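Local structure of putative tryptophan halogenase (Xanthomonas campestris pv. campestris, 6Y1W) at residues A[121-126]-A[472-477]; A[68-73]-A[168-173]; A[238-243]-A[387-392]; A[128-133]-A[466-471]. The protein is a flavin-dependent halogenase that probably binds FAD and, as in related enzymes, would use the reduced flavin to halogenate an aromatic substrate. One frame throughout, in Å; residues are numbered along the deposited sequence. Where two conformers were deposited one is given.

Interaction 1: A[121-126]-A[472-477]; sequences QHFWLK and SQFLEG
Phe123 and Trp124, neighbours on helix 120-129, meet Phe474 and Leu475, neighbours on helix 468-486, in an apolar helix-helix contact built around a T-shaped pair of phenylalanines. No hydrogen bond spans the interface; flat rings and a branched aliphatic side chain fill the gap between the two backbones. Just ahead of the contact, Gln121 NE2 and His122 NE2 hydrogen-bond to the sulfonate of a bound MES buffer molecule, so the helix has polar groups beside its greasy flank.

Phe123 comes first. The Phe474 ring turns its edge toward the Phe123 face, with the centroids 5.5 Å apart and the planes at 70°. The touching is off-centre: Phe474 CE2 lies 3.8 Å from Phe123 CB, near the root of the ring. On Phe474, CG stands anti to the backbone N (chi1 173°), which carries this ring across to the other helix. Phenylalanine suits both places, since a ring offers a broad face to one partner and a C-H edge to another.

Trp124 follows. Its large indole is buried among Phe136, the stacked His128 ring and Ala133, while the one polar atom, NE1, is satisfied by the carbonyl oxygen of Arg134. Toward helix 468-486 it presents the pyrrole side, where Trp124 CD1 lies 4.2 Å from the methyl Leu475 CD2.

Interaction 2: A[68-73]-A[168-173]; sequences TFHRLL and GLYARF
His70 and Tyr170 join two helices through a single buried hydrogen bond, with His70 NE2 and Tyr170 OH 2.8 Å apart. The bond is fairly straight, at 157°, and either group could be the donor. The two side chains come from opposite directions, and the hydroxyl meets the imidazole at its edge, near the ring plane, the direction in which a ring nitrogen bonds whether it gives or accepts the proton. The rings are turned 58° against each other and meet rim to rim, neither lying over the other's face; Tyr170 CE1 comes within 3.5 Å of His70 NE2. The same hydroxyl also lies at the edge of Phe69, 3.9 Å from its CD2, so it is flanked by one polar and one apolar ring.

Long side chains are needed here, because the closest alpha carbons, those of His70 and Tyr170, are 12.0 Å apart. Tyr170 spans its share with CG anti to the backbone N (chi1 -178°), carrying the phenol straight out from helix 167-180. Phe69 is steadied by Leu73, whose CD1 rests on one ring face, offset toward the rim.

Further out, Phe80 of helix 77-83 packs against both the His70 and the Tyr170 rings. Tyr170 also lies about 4 Å, side chain to side chain, from Thr26, a predicted FAD-binding residue. Helix 65-73 sits with Phe69 and Leu73 against helix 25-39, which follows strand 18-22 of the Rossmann-type sheet, while its Leu72 packs on Trp116 of the second subunit.

Interaction 3: A[238-243]-A[387-392]; sequences EDWSRW and HIRDFV
The indole of Trp240 carries Arg389 CD on one face, 3.3 Å above the plane and over its centre; Glu238 O lies over the opposite face, nearer the rim, and Glu238 OE2 is in plane at the edge. A loop leaving strand 237-239 here packs on helix 371-397 by CH-pi contact with an off-centre cation-pi component. With CG anti to the backbone N (chi1 177°), the Arg389 stem reaches the Trp240 indole, CB and CG over the six-membered ring and CD 3.4 Å from the centroid of the five-membered one.

The guanidinium stands at 78° to the indole; Trp240 NE1, at its edge, and Arg389 NH1 are both donors, so they do not hydrogen-bond. Trp243 CH2 lies over one guanidinium face, offset toward the rim. Arginine suits this place: its aliphatic stem packs on the aromatic surface while its charged end turns back to pair with Asp390.

Within 238-243, an Asx turn, Asp239 OD1 accepting from Ser241 N, brackets Trp240. Glu238 OE1 is hydrogen-bonded to Gln324 NE2, and Glu238 OE2 is 4.1 Å from Arg389 NH1, beyond a salt bridge. Asp390 OD1 receives Arg389 NE at 3.1 Å and Arg389 NH2 at 2.8 Å, in the guanidinium plane.

Interaction 4: A[128-133]-A[466-471]; sequences HARGVA and MGDAEL
Arg130 reaches Asp468 with a folded side chain. It bends at both chi2 (-63°) and chi3, which curls the guanidinium back toward the carboxylate and brings its stem close too, Arg130 CG lying 3.4 Å from Asp468 OD1. The grip is side-on and two-pronged: Arg130 NE gives its hydrogen to Asp468 OD1 at 2.8 Å, on the syn lone pair, and Arg130 NH2 gives one to Asp468 OD2 at 2.9 Å. The second bond is the straighter, at 163°. The guanidinium and carboxylate planes are 46° apart, so the salt bridge is twisted rather than flat.

Arg130 and Gly131 close helix 120-129 in a Schellman motif, for which glycine is apt because its positive phi is easily adopted. Across the contact, helix 468-486 starts after Gly467 at the N-cap, and a negative Asp468 in the first turn would be favoured by the helix dipole. A water donates to both Arg130 O and Asp468 OD2, a second bridge between the helix ends.

Beside this polar group, the branched side chains of Val132 and Leu471 meet through methyls, with Val132 CG2 and Leu471 CD2 4.4 Å apart. Leu471, more buried than the ion pair, also packs on Lys126.

Overall arrangement
Interactions 1 and 4 form one patch: their centres are 7 Å apart, both join helix 120-129 to helix 468-486, and they touch through pairs such as Phe123 with Met466 and Lys126 with Leu471. Interaction 4 is nested within the chain loop closed by interaction 1, and the patch lies far from the centre of the chain, away from the annotated sites. Interaction 2, near predicted FAD-binding residues, and interaction 3, on helix 371-397, lie on opposite sides of the chain's centre, about 28 Å apart between centres. They come in series along the sequence. Interaction 3 also falls inside the loop of interaction 1, whereas interaction 2 crosses it; through interactions 1 and 4 the late helix 468-486 comes back onto the early helix 120-129.

Interaction 1: A[121-126]-A[472-477]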
# COMPACT_ATOMS: atom_id res chain seq x y z
N GLN A 121 -6.94 -7.32 -17.94
CA GLN A 121 -8.01 -8.30 -18.04
C GLN A 121 -9.27 -7.72 -18.66
O GLN A 121 -10.07 -8.49 -19.21
CB GLN A 121 -8.31 -8.94 -16.68
CG GLN A 121 -9.13 -8.09 -15.70
CD GLN A 121 -8.29 -7.08 -14.92
OE1 GLN A 121 -7.17 -6.73 -15.30
NE2 GLN A 121 -8.90 -6.51 -13.86
N HIS A 122 -9.49 -6.40 -18.56
CA HIS A 122 -10.68 -5.81 -19.18
C HIS A 122 -10.59 -5.86 -20.69
O HIS A 122 -11.58 -6.18 -21.36
CB HIS A 122 -10.88 -4.37 -18.68
CG HIS A 122 -11.18 -4.34 -17.22
ND1 HIS A 122 -12.42 -4.69 -16.73
CD2 HIS A 122 -10.39 -4.11 -16.14
CE1 HIS A 122 -12.39 -4.65 -15.41
NE2 HIS A 122 -11.17 -4.30 -15.03
N PHE A 123 -9.39 -5.61 -21.25
CA PHE A 123 -9.19 -5.76 -22.68
C PHE A 123 -9.29 -7.22 -23.08
O PHE A 123 -9.89 -7.55 -24.11
CB PHE A 123 -7.86 -5.15 -23.09
CG PHE A 123 -7.78 -3.69 -22.75
CD1 PHE A 123 -8.32 -2.74 -23.60
CD2 PHE A 123 -7.27 -3.29 -21.52
CE1 PHE A 123 -8.31 -1.40 -23.26
CE2 PHE A 123 -7.25 -1.95 -21.17
CZ PHE A 123 -7.77 -1.00 -22.03
N TRP A 124 -8.74 -8.11 -22.25
CA TRP A 124 -8.85 -9.54 -22.58
C TRP A 124 -10.30 -10.01 -22.57
O TRP A 124 -10.71 -10.77 -23.45
CB TRP A 124 -7.99 -10.36 -21.62
CG TRP A 124 -7.99 -11.80 -21.97
CD1 TRP A 124 -7.12 -12.43 -22.82
CD2 TRP A 124 -8.89 -12.82 -21.50
NE1 TRP A 124 -7.42 -13.78 -22.90
CE2 TRP A 124 -8.52 -14.03 -22.12
CE3 TRP A 124 -9.99 -12.81 -20.64
CZ2 TRP A 124 -9.18 -15.24 -21.88
CZ3 TRP A 124 -10.65 -14.01 -20.41
CH2 TRP A 124 -10.26 -15.20 -21.04
N LEU A 125 -11.09 -9.55 -21.58
CA LEU A 125 -12.50 -9.94 -21.48
C LEU A 125 -13.29 -9.46 -22.71
O LEU A 125 -14.12 -10.21 -23.25
CB LEU A 125 -13.10 -9.37 -20.19
CG LEU A 125 -12.70 -10.14 -18.92
CD1 LEU A 125 -12.92 -9.30 -17.64
CD2 LEU A 125 -13.36 -11.53 -18.83
N LYS A 126 -13.06 -8.22 -23.13
CA LYS A 126 -13.71 -7.73 -24.35
C LYS A 126 -13.29 -8.59 -25.52
O LYS A 126 -14.12 -9.00 -26.34
CB LYS A 126 -13.34 -6.27 -24.58
CG LYS A 126 -13.70 -5.71 -25.94
CD LYS A 126 -15.09 -5.22 -26.00
CE LYS A 126 -15.32 -4.50 -27.32
NZ LYS A 126 -16.76 -4.17 -27.29
N SER A 472 -7.36 -7.07 -31.47
CA SER A 472 -6.56 -8.24 -31.82
C SER A 472 -5.09 -7.86 -32.01
O SER A 472 -4.19 -8.63 -31.65
CB SER A 472 -7.12 -8.89 -33.09
OG SER A 472 -6.43 -10.09 -33.33
N GLN A 473 -4.84 -6.67 -32.58
CA GLN A 473 -3.47 -6.21 -32.77
C GLN A 473 -2.79 -5.96 -31.43
O GLN A 473 -1.60 -6.26 -31.25
CB GLN A 473 -3.47 -4.94 -33.60
CG GLN A 473 -2.13 -4.26 -33.72
CD GLN A 473 -2.23 -2.92 -34.45
OE1 GLN A 473 -2.95 -2.02 -34.02
NE2 GLN A 473 -1.51 -2.80 -35.57
N PHE A 474 -3.54 -5.41 -30.48
CA PHE A 474 -3.04 -5.17 -29.13
C PHE A 474 -2.64 -6.50 -28.48
O PHE A 474 -1.52 -6.65 -27.98
CB PHE A 474 -4.12 -4.45 -28.32
CG PHE A 474 -3.80 -4.28 -26.84
CD1 PHE A 474 -2.64 -3.62 -26.42
CD2 PHE A 474 -4.67 -4.76 -25.88
CE1 PHE A 474 -2.35 -3.46 -25.04
CE2 PHE A 474 -4.39 -4.60 -24.51
CZ PHE A 474 -3.22 -3.96 -24.10
N LEU A 475 -3.55 -7.47 -28.47
CA LEU A 475 -3.26 -8.75 -27.83
C LEU A 475 -2.12 -9.48 -28.54
O LEU A 475 -1.24 -10.04 -27.88
CB LEU A 475 -4.53 -9.60 -27.78
CG LEU A 475 -5.30 -9.53 -26.44
CD1 LEU A 475 -5.71 -8.12 -26.01
CD2 LEU A 475 -6.51 -10.45 -26.51
N GLU A 476 -2.11 -9.49 -29.88
CA GLU A 476 -1.08 -10.23 -30.60
C GLU A 476 0.30 -9.60 -30.45
O GLU A 476 1.30 -10.32 -30.43
CB GLU A 476 -1.44 -10.36 -32.09
CG GLU A 476 -2.31 -11.55 -32.40
CD GLU A 476 -1.64 -12.88 -32.05
OE1 GLU A 476 -0.82 -13.36 -32.86
OE2 GLU A 476 -1.93 -13.43 -30.96
N GLY A 477 0.38 -8.27 -30.33
CA GLY A 477 1.67 -7.64 -30.07
C GLY A 477 2.24 -8.08 -28.74
O GLY A 477 3.43 -8.38 -28.63

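Interaction 2: A[68-73]-A[168-173]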
# COMPACT_ATOMS: atom_id res chain seq x y z
N THR A 68 14.31 -10.88 -2.16
CA THR A 68 14.59 -9.64 -1.44
C THR A 68 15.26 -9.91 -0.10
O THR A 68 16.19 -9.18 0.28
CB THR A 68 13.29 -8.87 -1.26
OG1 THR A 68 12.76 -8.58 -2.56
CG2 THR A 68 13.53 -7.55 -0.50
N PHE A 69 14.79 -10.89 0.67
CA PHE A 69 15.43 -11.23 1.95
C PHE A 69 16.94 -11.44 1.78
O PHE A 69 17.76 -10.94 2.58
CB PHE A 69 14.79 -12.52 2.52
CG PHE A 69 15.15 -12.83 3.97
CD1 PHE A 69 14.83 -11.95 4.99
CD2 PHE A 69 15.78 -14.05 4.29
CE1 PHE A 69 15.11 -12.29 6.35
CE2 PHE A 69 16.09 -14.38 5.62
CZ PHE A 69 15.75 -13.51 6.64
N HIS A 70 17.34 -12.17 0.75
CA HIS A 70 18.76 -12.44 0.57
C HIS A 70 19.50 -11.19 0.13
O HIS A 70 20.67 -11.03 0.50
CB HIS A 70 18.95 -13.61 -0.42
CG HIS A 70 18.51 -14.90 0.18
ND1 HIS A 70 18.38 -16.06 -0.54
CD2 HIS A 70 18.21 -15.21 1.47
CE1 HIS A 70 18.00 -17.04 0.27
NE2 HIS A 70 17.89 -16.55 1.49
N ARG A 71 18.84 -10.29 -0.59
CA ARG A 71 19.46 -9.00 -0.88
C ARG A 71 19.71 -8.20 0.39
O ARG A 71 20.74 -7.54 0.51
CB ARG A 71 18.60 -8.20 -1.84
CG ARG A 71 18.68 -8.80 -3.19
CD ARG A 71 18.30 -7.82 -4.27
NE ARG A 71 18.36 -8.57 -5.51
CZ ARG A 71 17.32 -8.80 -6.30
NH1 ARG A 71 16.12 -8.31 -5.97
NH2 ARG A 71 17.50 -9.52 -7.40
N LEU A 72 18.74 -8.21 1.32
CA LEU A 72 18.95 -7.47 2.56
C LEU A 72 20.11 -8.07 3.34
O LEU A 72 20.89 -7.34 3.96
CB LEU A 72 17.69 -7.50 3.45
CG LEU A 72 16.38 -7.05 2.79
CD1 LEU A 72 15.22 -7.18 3.78
CD2 LEU A 72 16.49 -5.64 2.25
N LEU A 73 20.22 -9.39 3.35
CA LEU A 73 21.24 -10.05 4.15
C LEU A 73 22.56 -10.15 3.39
O LEU A 73 23.57 -10.58 3.98
CB LEU A 73 20.79 -11.45 4.58
CG LEU A 73 20.00 -11.53 5.89
CD1 LEU A 73 18.78 -10.60 5.87
CD2 LEU A 73 19.56 -12.98 6.25
N GLY A 168 15.91 -28.11 5.22
CA GLY A 168 16.89 -28.46 6.23
C GLY A 168 18.26 -27.94 5.85
O GLY A 168 18.99 -27.43 6.70
N LEU A 169 18.63 -28.09 4.57
CA LEU A 169 19.89 -27.53 4.11
C LEU A 169 19.87 -26.01 4.19
O LEU A 169 20.90 -25.40 4.47
CB LEU A 169 20.18 -27.95 2.66
CG LEU A 169 20.48 -29.44 2.49
CD1 LEU A 169 20.62 -29.81 1.05
CD2 LEU A 169 21.74 -29.81 3.30
N TYR A 170 18.73 -25.38 3.95
CA TYR A 170 18.65 -23.93 4.05
C TYR A 170 18.89 -23.47 5.49
O TYR A 170 19.68 -22.54 5.75
CB TYR A 170 17.28 -23.45 3.52
CG TYR A 170 17.07 -21.94 3.52
CD1 TYR A 170 18.05 -21.08 3.05
CD2 TYR A 170 15.89 -21.37 4.04
CE1 TYR A 170 17.87 -19.69 3.03
CE2 TYR A 170 15.69 -19.99 4.02
CZ TYR A 170 16.68 -19.17 3.50
OH TYR A 170 16.49 -17.81 3.50
N ALA A 171 18.25 -24.14 6.46
CA ALA A 171 18.50 -23.81 7.86
C ALA A 171 19.97 -24.00 8.23
O ALA A 171 20.50 -23.22 9.03
CB ALA A 171 17.61 -24.67 8.78
N ARG A 172 20.63 -25.04 7.71
CA ARG A 172 22.04 -25.25 8.03
C ARG A 172 22.91 -24.16 7.41
O ARG A 172 23.85 -23.67 8.06
CB ARG A 172 22.49 -26.64 7.56
CG ARG A 172 23.88 -27.05 8.10
CD ARG A 172 23.80 -27.31 9.62
NE ARG A 172 25.12 -27.48 10.25
CZ ARG A 172 25.97 -26.48 10.47
NH1 ARG A 172 25.66 -25.26 10.10
NH2 ARG A 172 27.14 -26.72 11.05
N PHE A 173 22.56 -23.72 6.20
CA PHE A 173 23.25 -22.61 5.54
C PHE A 173 23.10 -21.33 6.35
O PHE A 173 24.08 -20.61 6.59
CB PHE A 173 22.68 -22.45 4.11
CG PHE A 173 23.22 -21.29 3.35
CD1 PHE A 173 24.35 -21.44 2.54
CD2 PHE A 173 22.58 -20.08 3.36
CE1 PHE A 173 24.83 -20.34 1.79
CE2 PHE A 173 23.07 -18.98 2.63
CZ PHE A 173 24.19 -19.12 1.85

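Interaction 3: A[238-243]-A[387-392]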
# COMPACT_ATOMS: atom_id res chain seq x y z
N GLU A 238 -6.77 -17.95 16.80
CA GLU A 238 -8.05 -17.83 16.11
C GLU A 238 -8.22 -19.09 15.27
O GLU A 238 -7.27 -19.50 14.60
CB GLU A 238 -8.09 -16.58 15.22
CG GLU A 238 -9.51 -16.14 14.79
CD GLU A 238 -9.53 -15.20 13.56
OE1 GLU A 238 -8.50 -14.57 13.22
OE2 GLU A 238 -10.60 -15.10 12.91
N ASP A 239 -9.37 -19.75 15.39
CA ASP A 239 -9.63 -21.00 14.69
C ASP A 239 -10.19 -20.70 13.31
O ASP A 239 -11.25 -20.07 13.18
CB ASP A 239 -10.62 -21.82 15.52
CG ASP A 239 -11.01 -23.12 14.88
OD1 ASP A 239 -10.34 -23.60 13.92
OD2 ASP A 239 -11.99 -23.70 15.36
N TRP A 240 -9.50 -21.17 12.26
CA TRP A 240 -9.98 -20.93 10.91
C TRP A 240 -10.52 -22.20 10.28
O TRP A 240 -10.83 -22.19 9.07
CB TRP A 240 -8.87 -20.33 10.05
CG TRP A 240 -8.47 -18.90 10.39
CD1 TRP A 240 -9.20 -17.98 11.09
CD2 TRP A 240 -7.24 -18.25 10.04
NE1 TRP A 240 -8.50 -16.79 11.19
CE2 TRP A 240 -7.29 -16.93 10.55
CE3 TRP A 240 -6.10 -18.66 9.34
CZ2 TRP A 240 -6.25 -16.02 10.38
CZ3 TRP A 240 -5.07 -17.74 9.17
CH2 TRP A 240 -5.16 -16.44 9.69
N SER A 241 -10.72 -23.25 11.07
CA SER A 241 -11.19 -24.53 10.51
C SER A 241 -12.63 -24.48 10.00
O SER A 241 -13.02 -25.34 9.20
CB SER A 241 -10.99 -25.66 11.53
OG SER A 241 -11.85 -25.51 12.65
N ARG A 242 -13.42 -23.44 10.36
CA ARG A 242 -14.73 -23.29 9.72
C ARG A 242 -14.63 -23.01 8.23
O ARG A 242 -15.60 -23.25 7.50
CB ARG A 242 -15.57 -22.16 10.38
CG ARG A 242 -15.07 -20.71 10.13
CD ARG A 242 -15.93 -19.64 10.87
NE ARG A 242 -16.23 -20.01 12.26
CZ ARG A 242 -17.43 -20.35 12.72
NH1 ARG A 242 -17.59 -20.67 13.99
NH2 ARG A 242 -18.48 -20.36 11.91
N TRP A 243 -13.48 -22.50 7.76
CA TRP A 243 -13.29 -22.19 6.34
C TRP A 243 -12.31 -23.10 5.64
O TRP A 243 -12.32 -23.18 4.41
CB TRP A 243 -12.78 -20.76 6.16
CG TRP A 243 -13.72 -19.70 6.69
CD1 TRP A 243 -15.03 -19.51 6.34
CD2 TRP A 243 -13.40 -18.69 7.67
NE1 TRP A 243 -15.55 -18.42 7.05
CE2 TRP A 243 -14.57 -17.91 7.86
CE3 TRP A 243 -12.24 -18.38 8.39
CZ2 TRP A 243 -14.61 -16.84 8.76
CZ3 TRP A 243 -12.28 -17.29 9.29
CH2 TRP A 243 -13.46 -16.53 9.45
N HIS A 387 -5.36 -11.43 5.02
CA HIS A 387 -5.39 -11.33 3.57
C HIS A 387 -4.92 -12.64 2.91
O HIS A 387 -5.49 -13.09 1.91
CB HIS A 387 -4.52 -10.18 3.10
CG HIS A 387 -4.10 -10.35 1.70
ND1 HIS A 387 -4.96 -10.11 0.65
CD2 HIS A 387 -2.95 -10.83 1.15
CE1 HIS A 387 -4.35 -10.40 -0.49
NE2 HIS A 387 -3.14 -10.83 -0.21
N ILE A 388 -3.83 -13.22 3.42
CA ILE A 388 -3.38 -14.49 2.86
C ILE A 388 -4.41 -15.59 3.12
O ILE A 388 -4.71 -16.39 2.22
CB ILE A 388 -1.99 -14.84 3.41
CG1 ILE A 388 -0.98 -13.79 2.91
CG2 ILE A 388 -1.51 -16.15 2.94
CD1 ILE A 388 0.40 -13.86 3.73
N ARG A 389 -4.97 -15.62 4.34
CA ARG A 389 -6.04 -16.57 4.67
C ARG A 389 -7.15 -16.52 3.63
O ARG A 389 -7.59 -17.57 3.14
CB ARG A 389 -6.60 -16.26 6.07
CG ARG A 389 -7.78 -17.19 6.45
CD ARG A 389 -8.66 -16.52 7.48
NE ARG A 389 -9.30 -15.35 6.91
CZ ARG A 389 -9.82 -14.36 7.64
NH1 ARG A 389 -9.76 -14.47 8.98
NH2 ARG A 389 -10.40 -13.30 7.05
N ASP A 390 -7.59 -15.30 3.27
CA ASP A 390 -8.70 -15.17 2.33
C ASP A 390 -8.34 -15.77 0.99
O ASP A 390 -9.20 -16.36 0.31
CB ASP A 390 -9.11 -13.71 2.16
CG ASP A 390 -9.91 -13.17 3.35
OD1 ASP A 390 -10.20 -13.94 4.29
OD2 ASP A 390 -10.18 -11.93 3.32
N PHE A 391 -7.09 -15.61 0.57
CA PHE A 391 -6.68 -16.12 -0.73
C PHE A 391 -6.62 -17.65 -0.72
O PHE A 391 -6.92 -18.30 -1.74
CB PHE A 391 -5.31 -15.52 -1.11
CG PHE A 391 -5.06 -15.52 -2.61
CD1 PHE A 391 -5.47 -14.45 -3.39
CD2 PHE A 391 -4.41 -16.60 -3.23
CE1 PHE A 391 -5.24 -14.46 -4.78
CE2 PHE A 391 -4.18 -16.61 -4.58
CZ PHE A 391 -4.59 -15.54 -5.37
N VAL A 392 -6.22 -18.25 0.41
CA VAL A 392 -6.24 -19.69 0.54
C VAL A 392 -7.67 -20.19 0.50
O VAL A 392 -7.99 -21.15 -0.22
CB VAL A 392 -5.50 -20.11 1.82
CG1 VAL A 392 -5.68 -21.62 2.13
CG2 VAL A 392 -4.00 -19.71 1.73

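Interaction 4: A[128-133]-A[466-471]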
# COMPACT_ATOMS: atom_id res chain seq x y z
N HIS A 128 -12.27 -11.66 -25.50
CA HIS A 128 -12.94 -12.95 -25.39
C HIS A 128 -14.40 -12.86 -25.86
O HIS A 128 -14.88 -13.75 -26.59
CB HIS A 128 -12.85 -13.42 -23.94
CG HIS A 128 -13.23 -14.85 -23.74
ND1 HIS A 128 -13.86 -15.30 -22.60
CD2 HIS A 128 -13.05 -15.94 -24.52
CE1 HIS A 128 -14.06 -16.60 -22.69
NE2 HIS A 128 -13.58 -17.01 -23.85
N ALA A 129 -15.11 -11.81 -25.47
CA ALA A 129 -16.49 -11.65 -25.94
C ALA A 129 -16.55 -11.50 -27.46
O ALA A 129 -17.53 -11.92 -28.08
CB ALA A 129 -17.17 -10.45 -25.26
N ARG A 130 -15.52 -10.92 -28.07
CA ARG A 130 -15.45 -10.74 -29.52
C ARG A 130 -14.78 -11.91 -30.23
O ARG A 130 -14.61 -11.85 -31.45
CB ARG A 130 -14.72 -9.44 -29.88
CG ARG A 130 -15.37 -8.15 -29.32
CD ARG A 130 -16.78 -7.95 -29.89
NE ARG A 130 -16.70 -7.73 -31.33
CZ ARG A 130 -17.73 -7.44 -32.13
NH1 ARG A 130 -18.97 -7.32 -31.66
NH2 ARG A 130 -17.49 -7.26 -33.42
N GLY A 131 -14.38 -12.96 -29.50
CA GLY A 131 -13.75 -14.11 -30.12
C GLY A 131 -12.37 -13.86 -30.68
O GLY A 131 -11.94 -14.59 -31.58
N VAL A 132 -11.63 -12.87 -30.16
CA VAL A 132 -10.28 -12.63 -30.63
C VAL A 132 -9.25 -12.76 -29.50
O VAL A 132 -8.16 -12.24 -29.63
CB VAL A 132 -10.16 -11.27 -31.36
CG1 VAL A 132 -11.11 -11.21 -32.57
CG2 VAL A 132 -10.44 -10.06 -30.43
N ALA A 133 -9.56 -13.51 -28.44
CA ALA A 133 -8.64 -13.73 -27.32
C ALA A 133 -8.14 -15.17 -27.34
O ALA A 133 -8.92 -16.11 -27.56
CB ALA A 133 -9.32 -13.49 -25.97
N MET A 466 -12.26 -0.02 -28.48
CA MET A 466 -11.45 -0.69 -29.49
C MET A 466 -12.28 -1.58 -30.40
O MET A 466 -13.00 -2.47 -29.92
CB MET A 466 -10.35 -1.50 -28.83
CG MET A 466 -9.39 -0.58 -28.09
SD MET A 466 -8.32 -1.61 -27.10
CE MET A 466 -7.03 -1.85 -28.25
N GLY A 467 -12.11 -1.40 -31.69
CA GLY A 467 -12.67 -2.35 -32.63
C GLY A 467 -11.88 -3.65 -32.63
O GLY A 467 -10.82 -3.79 -32.01
N ASP A 468 -12.42 -4.63 -33.35
CA ASP A 468 -11.84 -5.97 -33.33
C ASP A 468 -10.40 -5.98 -33.82
O ASP A 468 -9.54 -6.65 -33.22
CB ASP A 468 -12.68 -6.91 -34.19
CG ASP A 468 -13.98 -7.35 -33.53
OD1 ASP A 468 -14.24 -7.01 -32.35
OD2 ASP A 468 -14.78 -8.02 -34.22
N ALA A 469 -10.09 -5.26 -34.91
CA ALA A 469 -8.74 -5.30 -35.45
C ALA A 469 -7.75 -4.67 -34.48
O ALA A 469 -6.65 -5.19 -34.27
CB ALA A 469 -8.67 -4.61 -36.82
N GLU A 470 -8.12 -3.53 -33.89
CA GLU A 470 -7.24 -2.87 -32.92
C GLU A 470 -7.04 -3.74 -31.69
O GLU A 470 -5.92 -3.87 -31.17
CB GLU A 470 -7.83 -1.51 -32.52
CG GLU A 470 -6.87 -0.71 -31.64
CD GLU A 470 -7.47 0.59 -31.11
OE1 GLU A 470 -8.65 0.91 -31.42
OE2 GLU A 470 -6.75 1.29 -30.37
N LEU A 471 -8.11 -4.37 -31.23
CA LEU A 471 -8.03 -5.21 -30.05
C LEU A 471 -7.17 -6.44 -30.31
O LEU A 471 -6.34 -6.81 -29.47
CB LEU A 471 -9.45 -5.58 -29.64
CG LEU A 471 -9.78 -6.28 -28.35
CD1 LEU A 471 -9.21 -5.53 -27.15
CD2 LEU A 471 -11.29 -6.36 -28.30
O HOH W 1 -15.57 -10.50 -33.58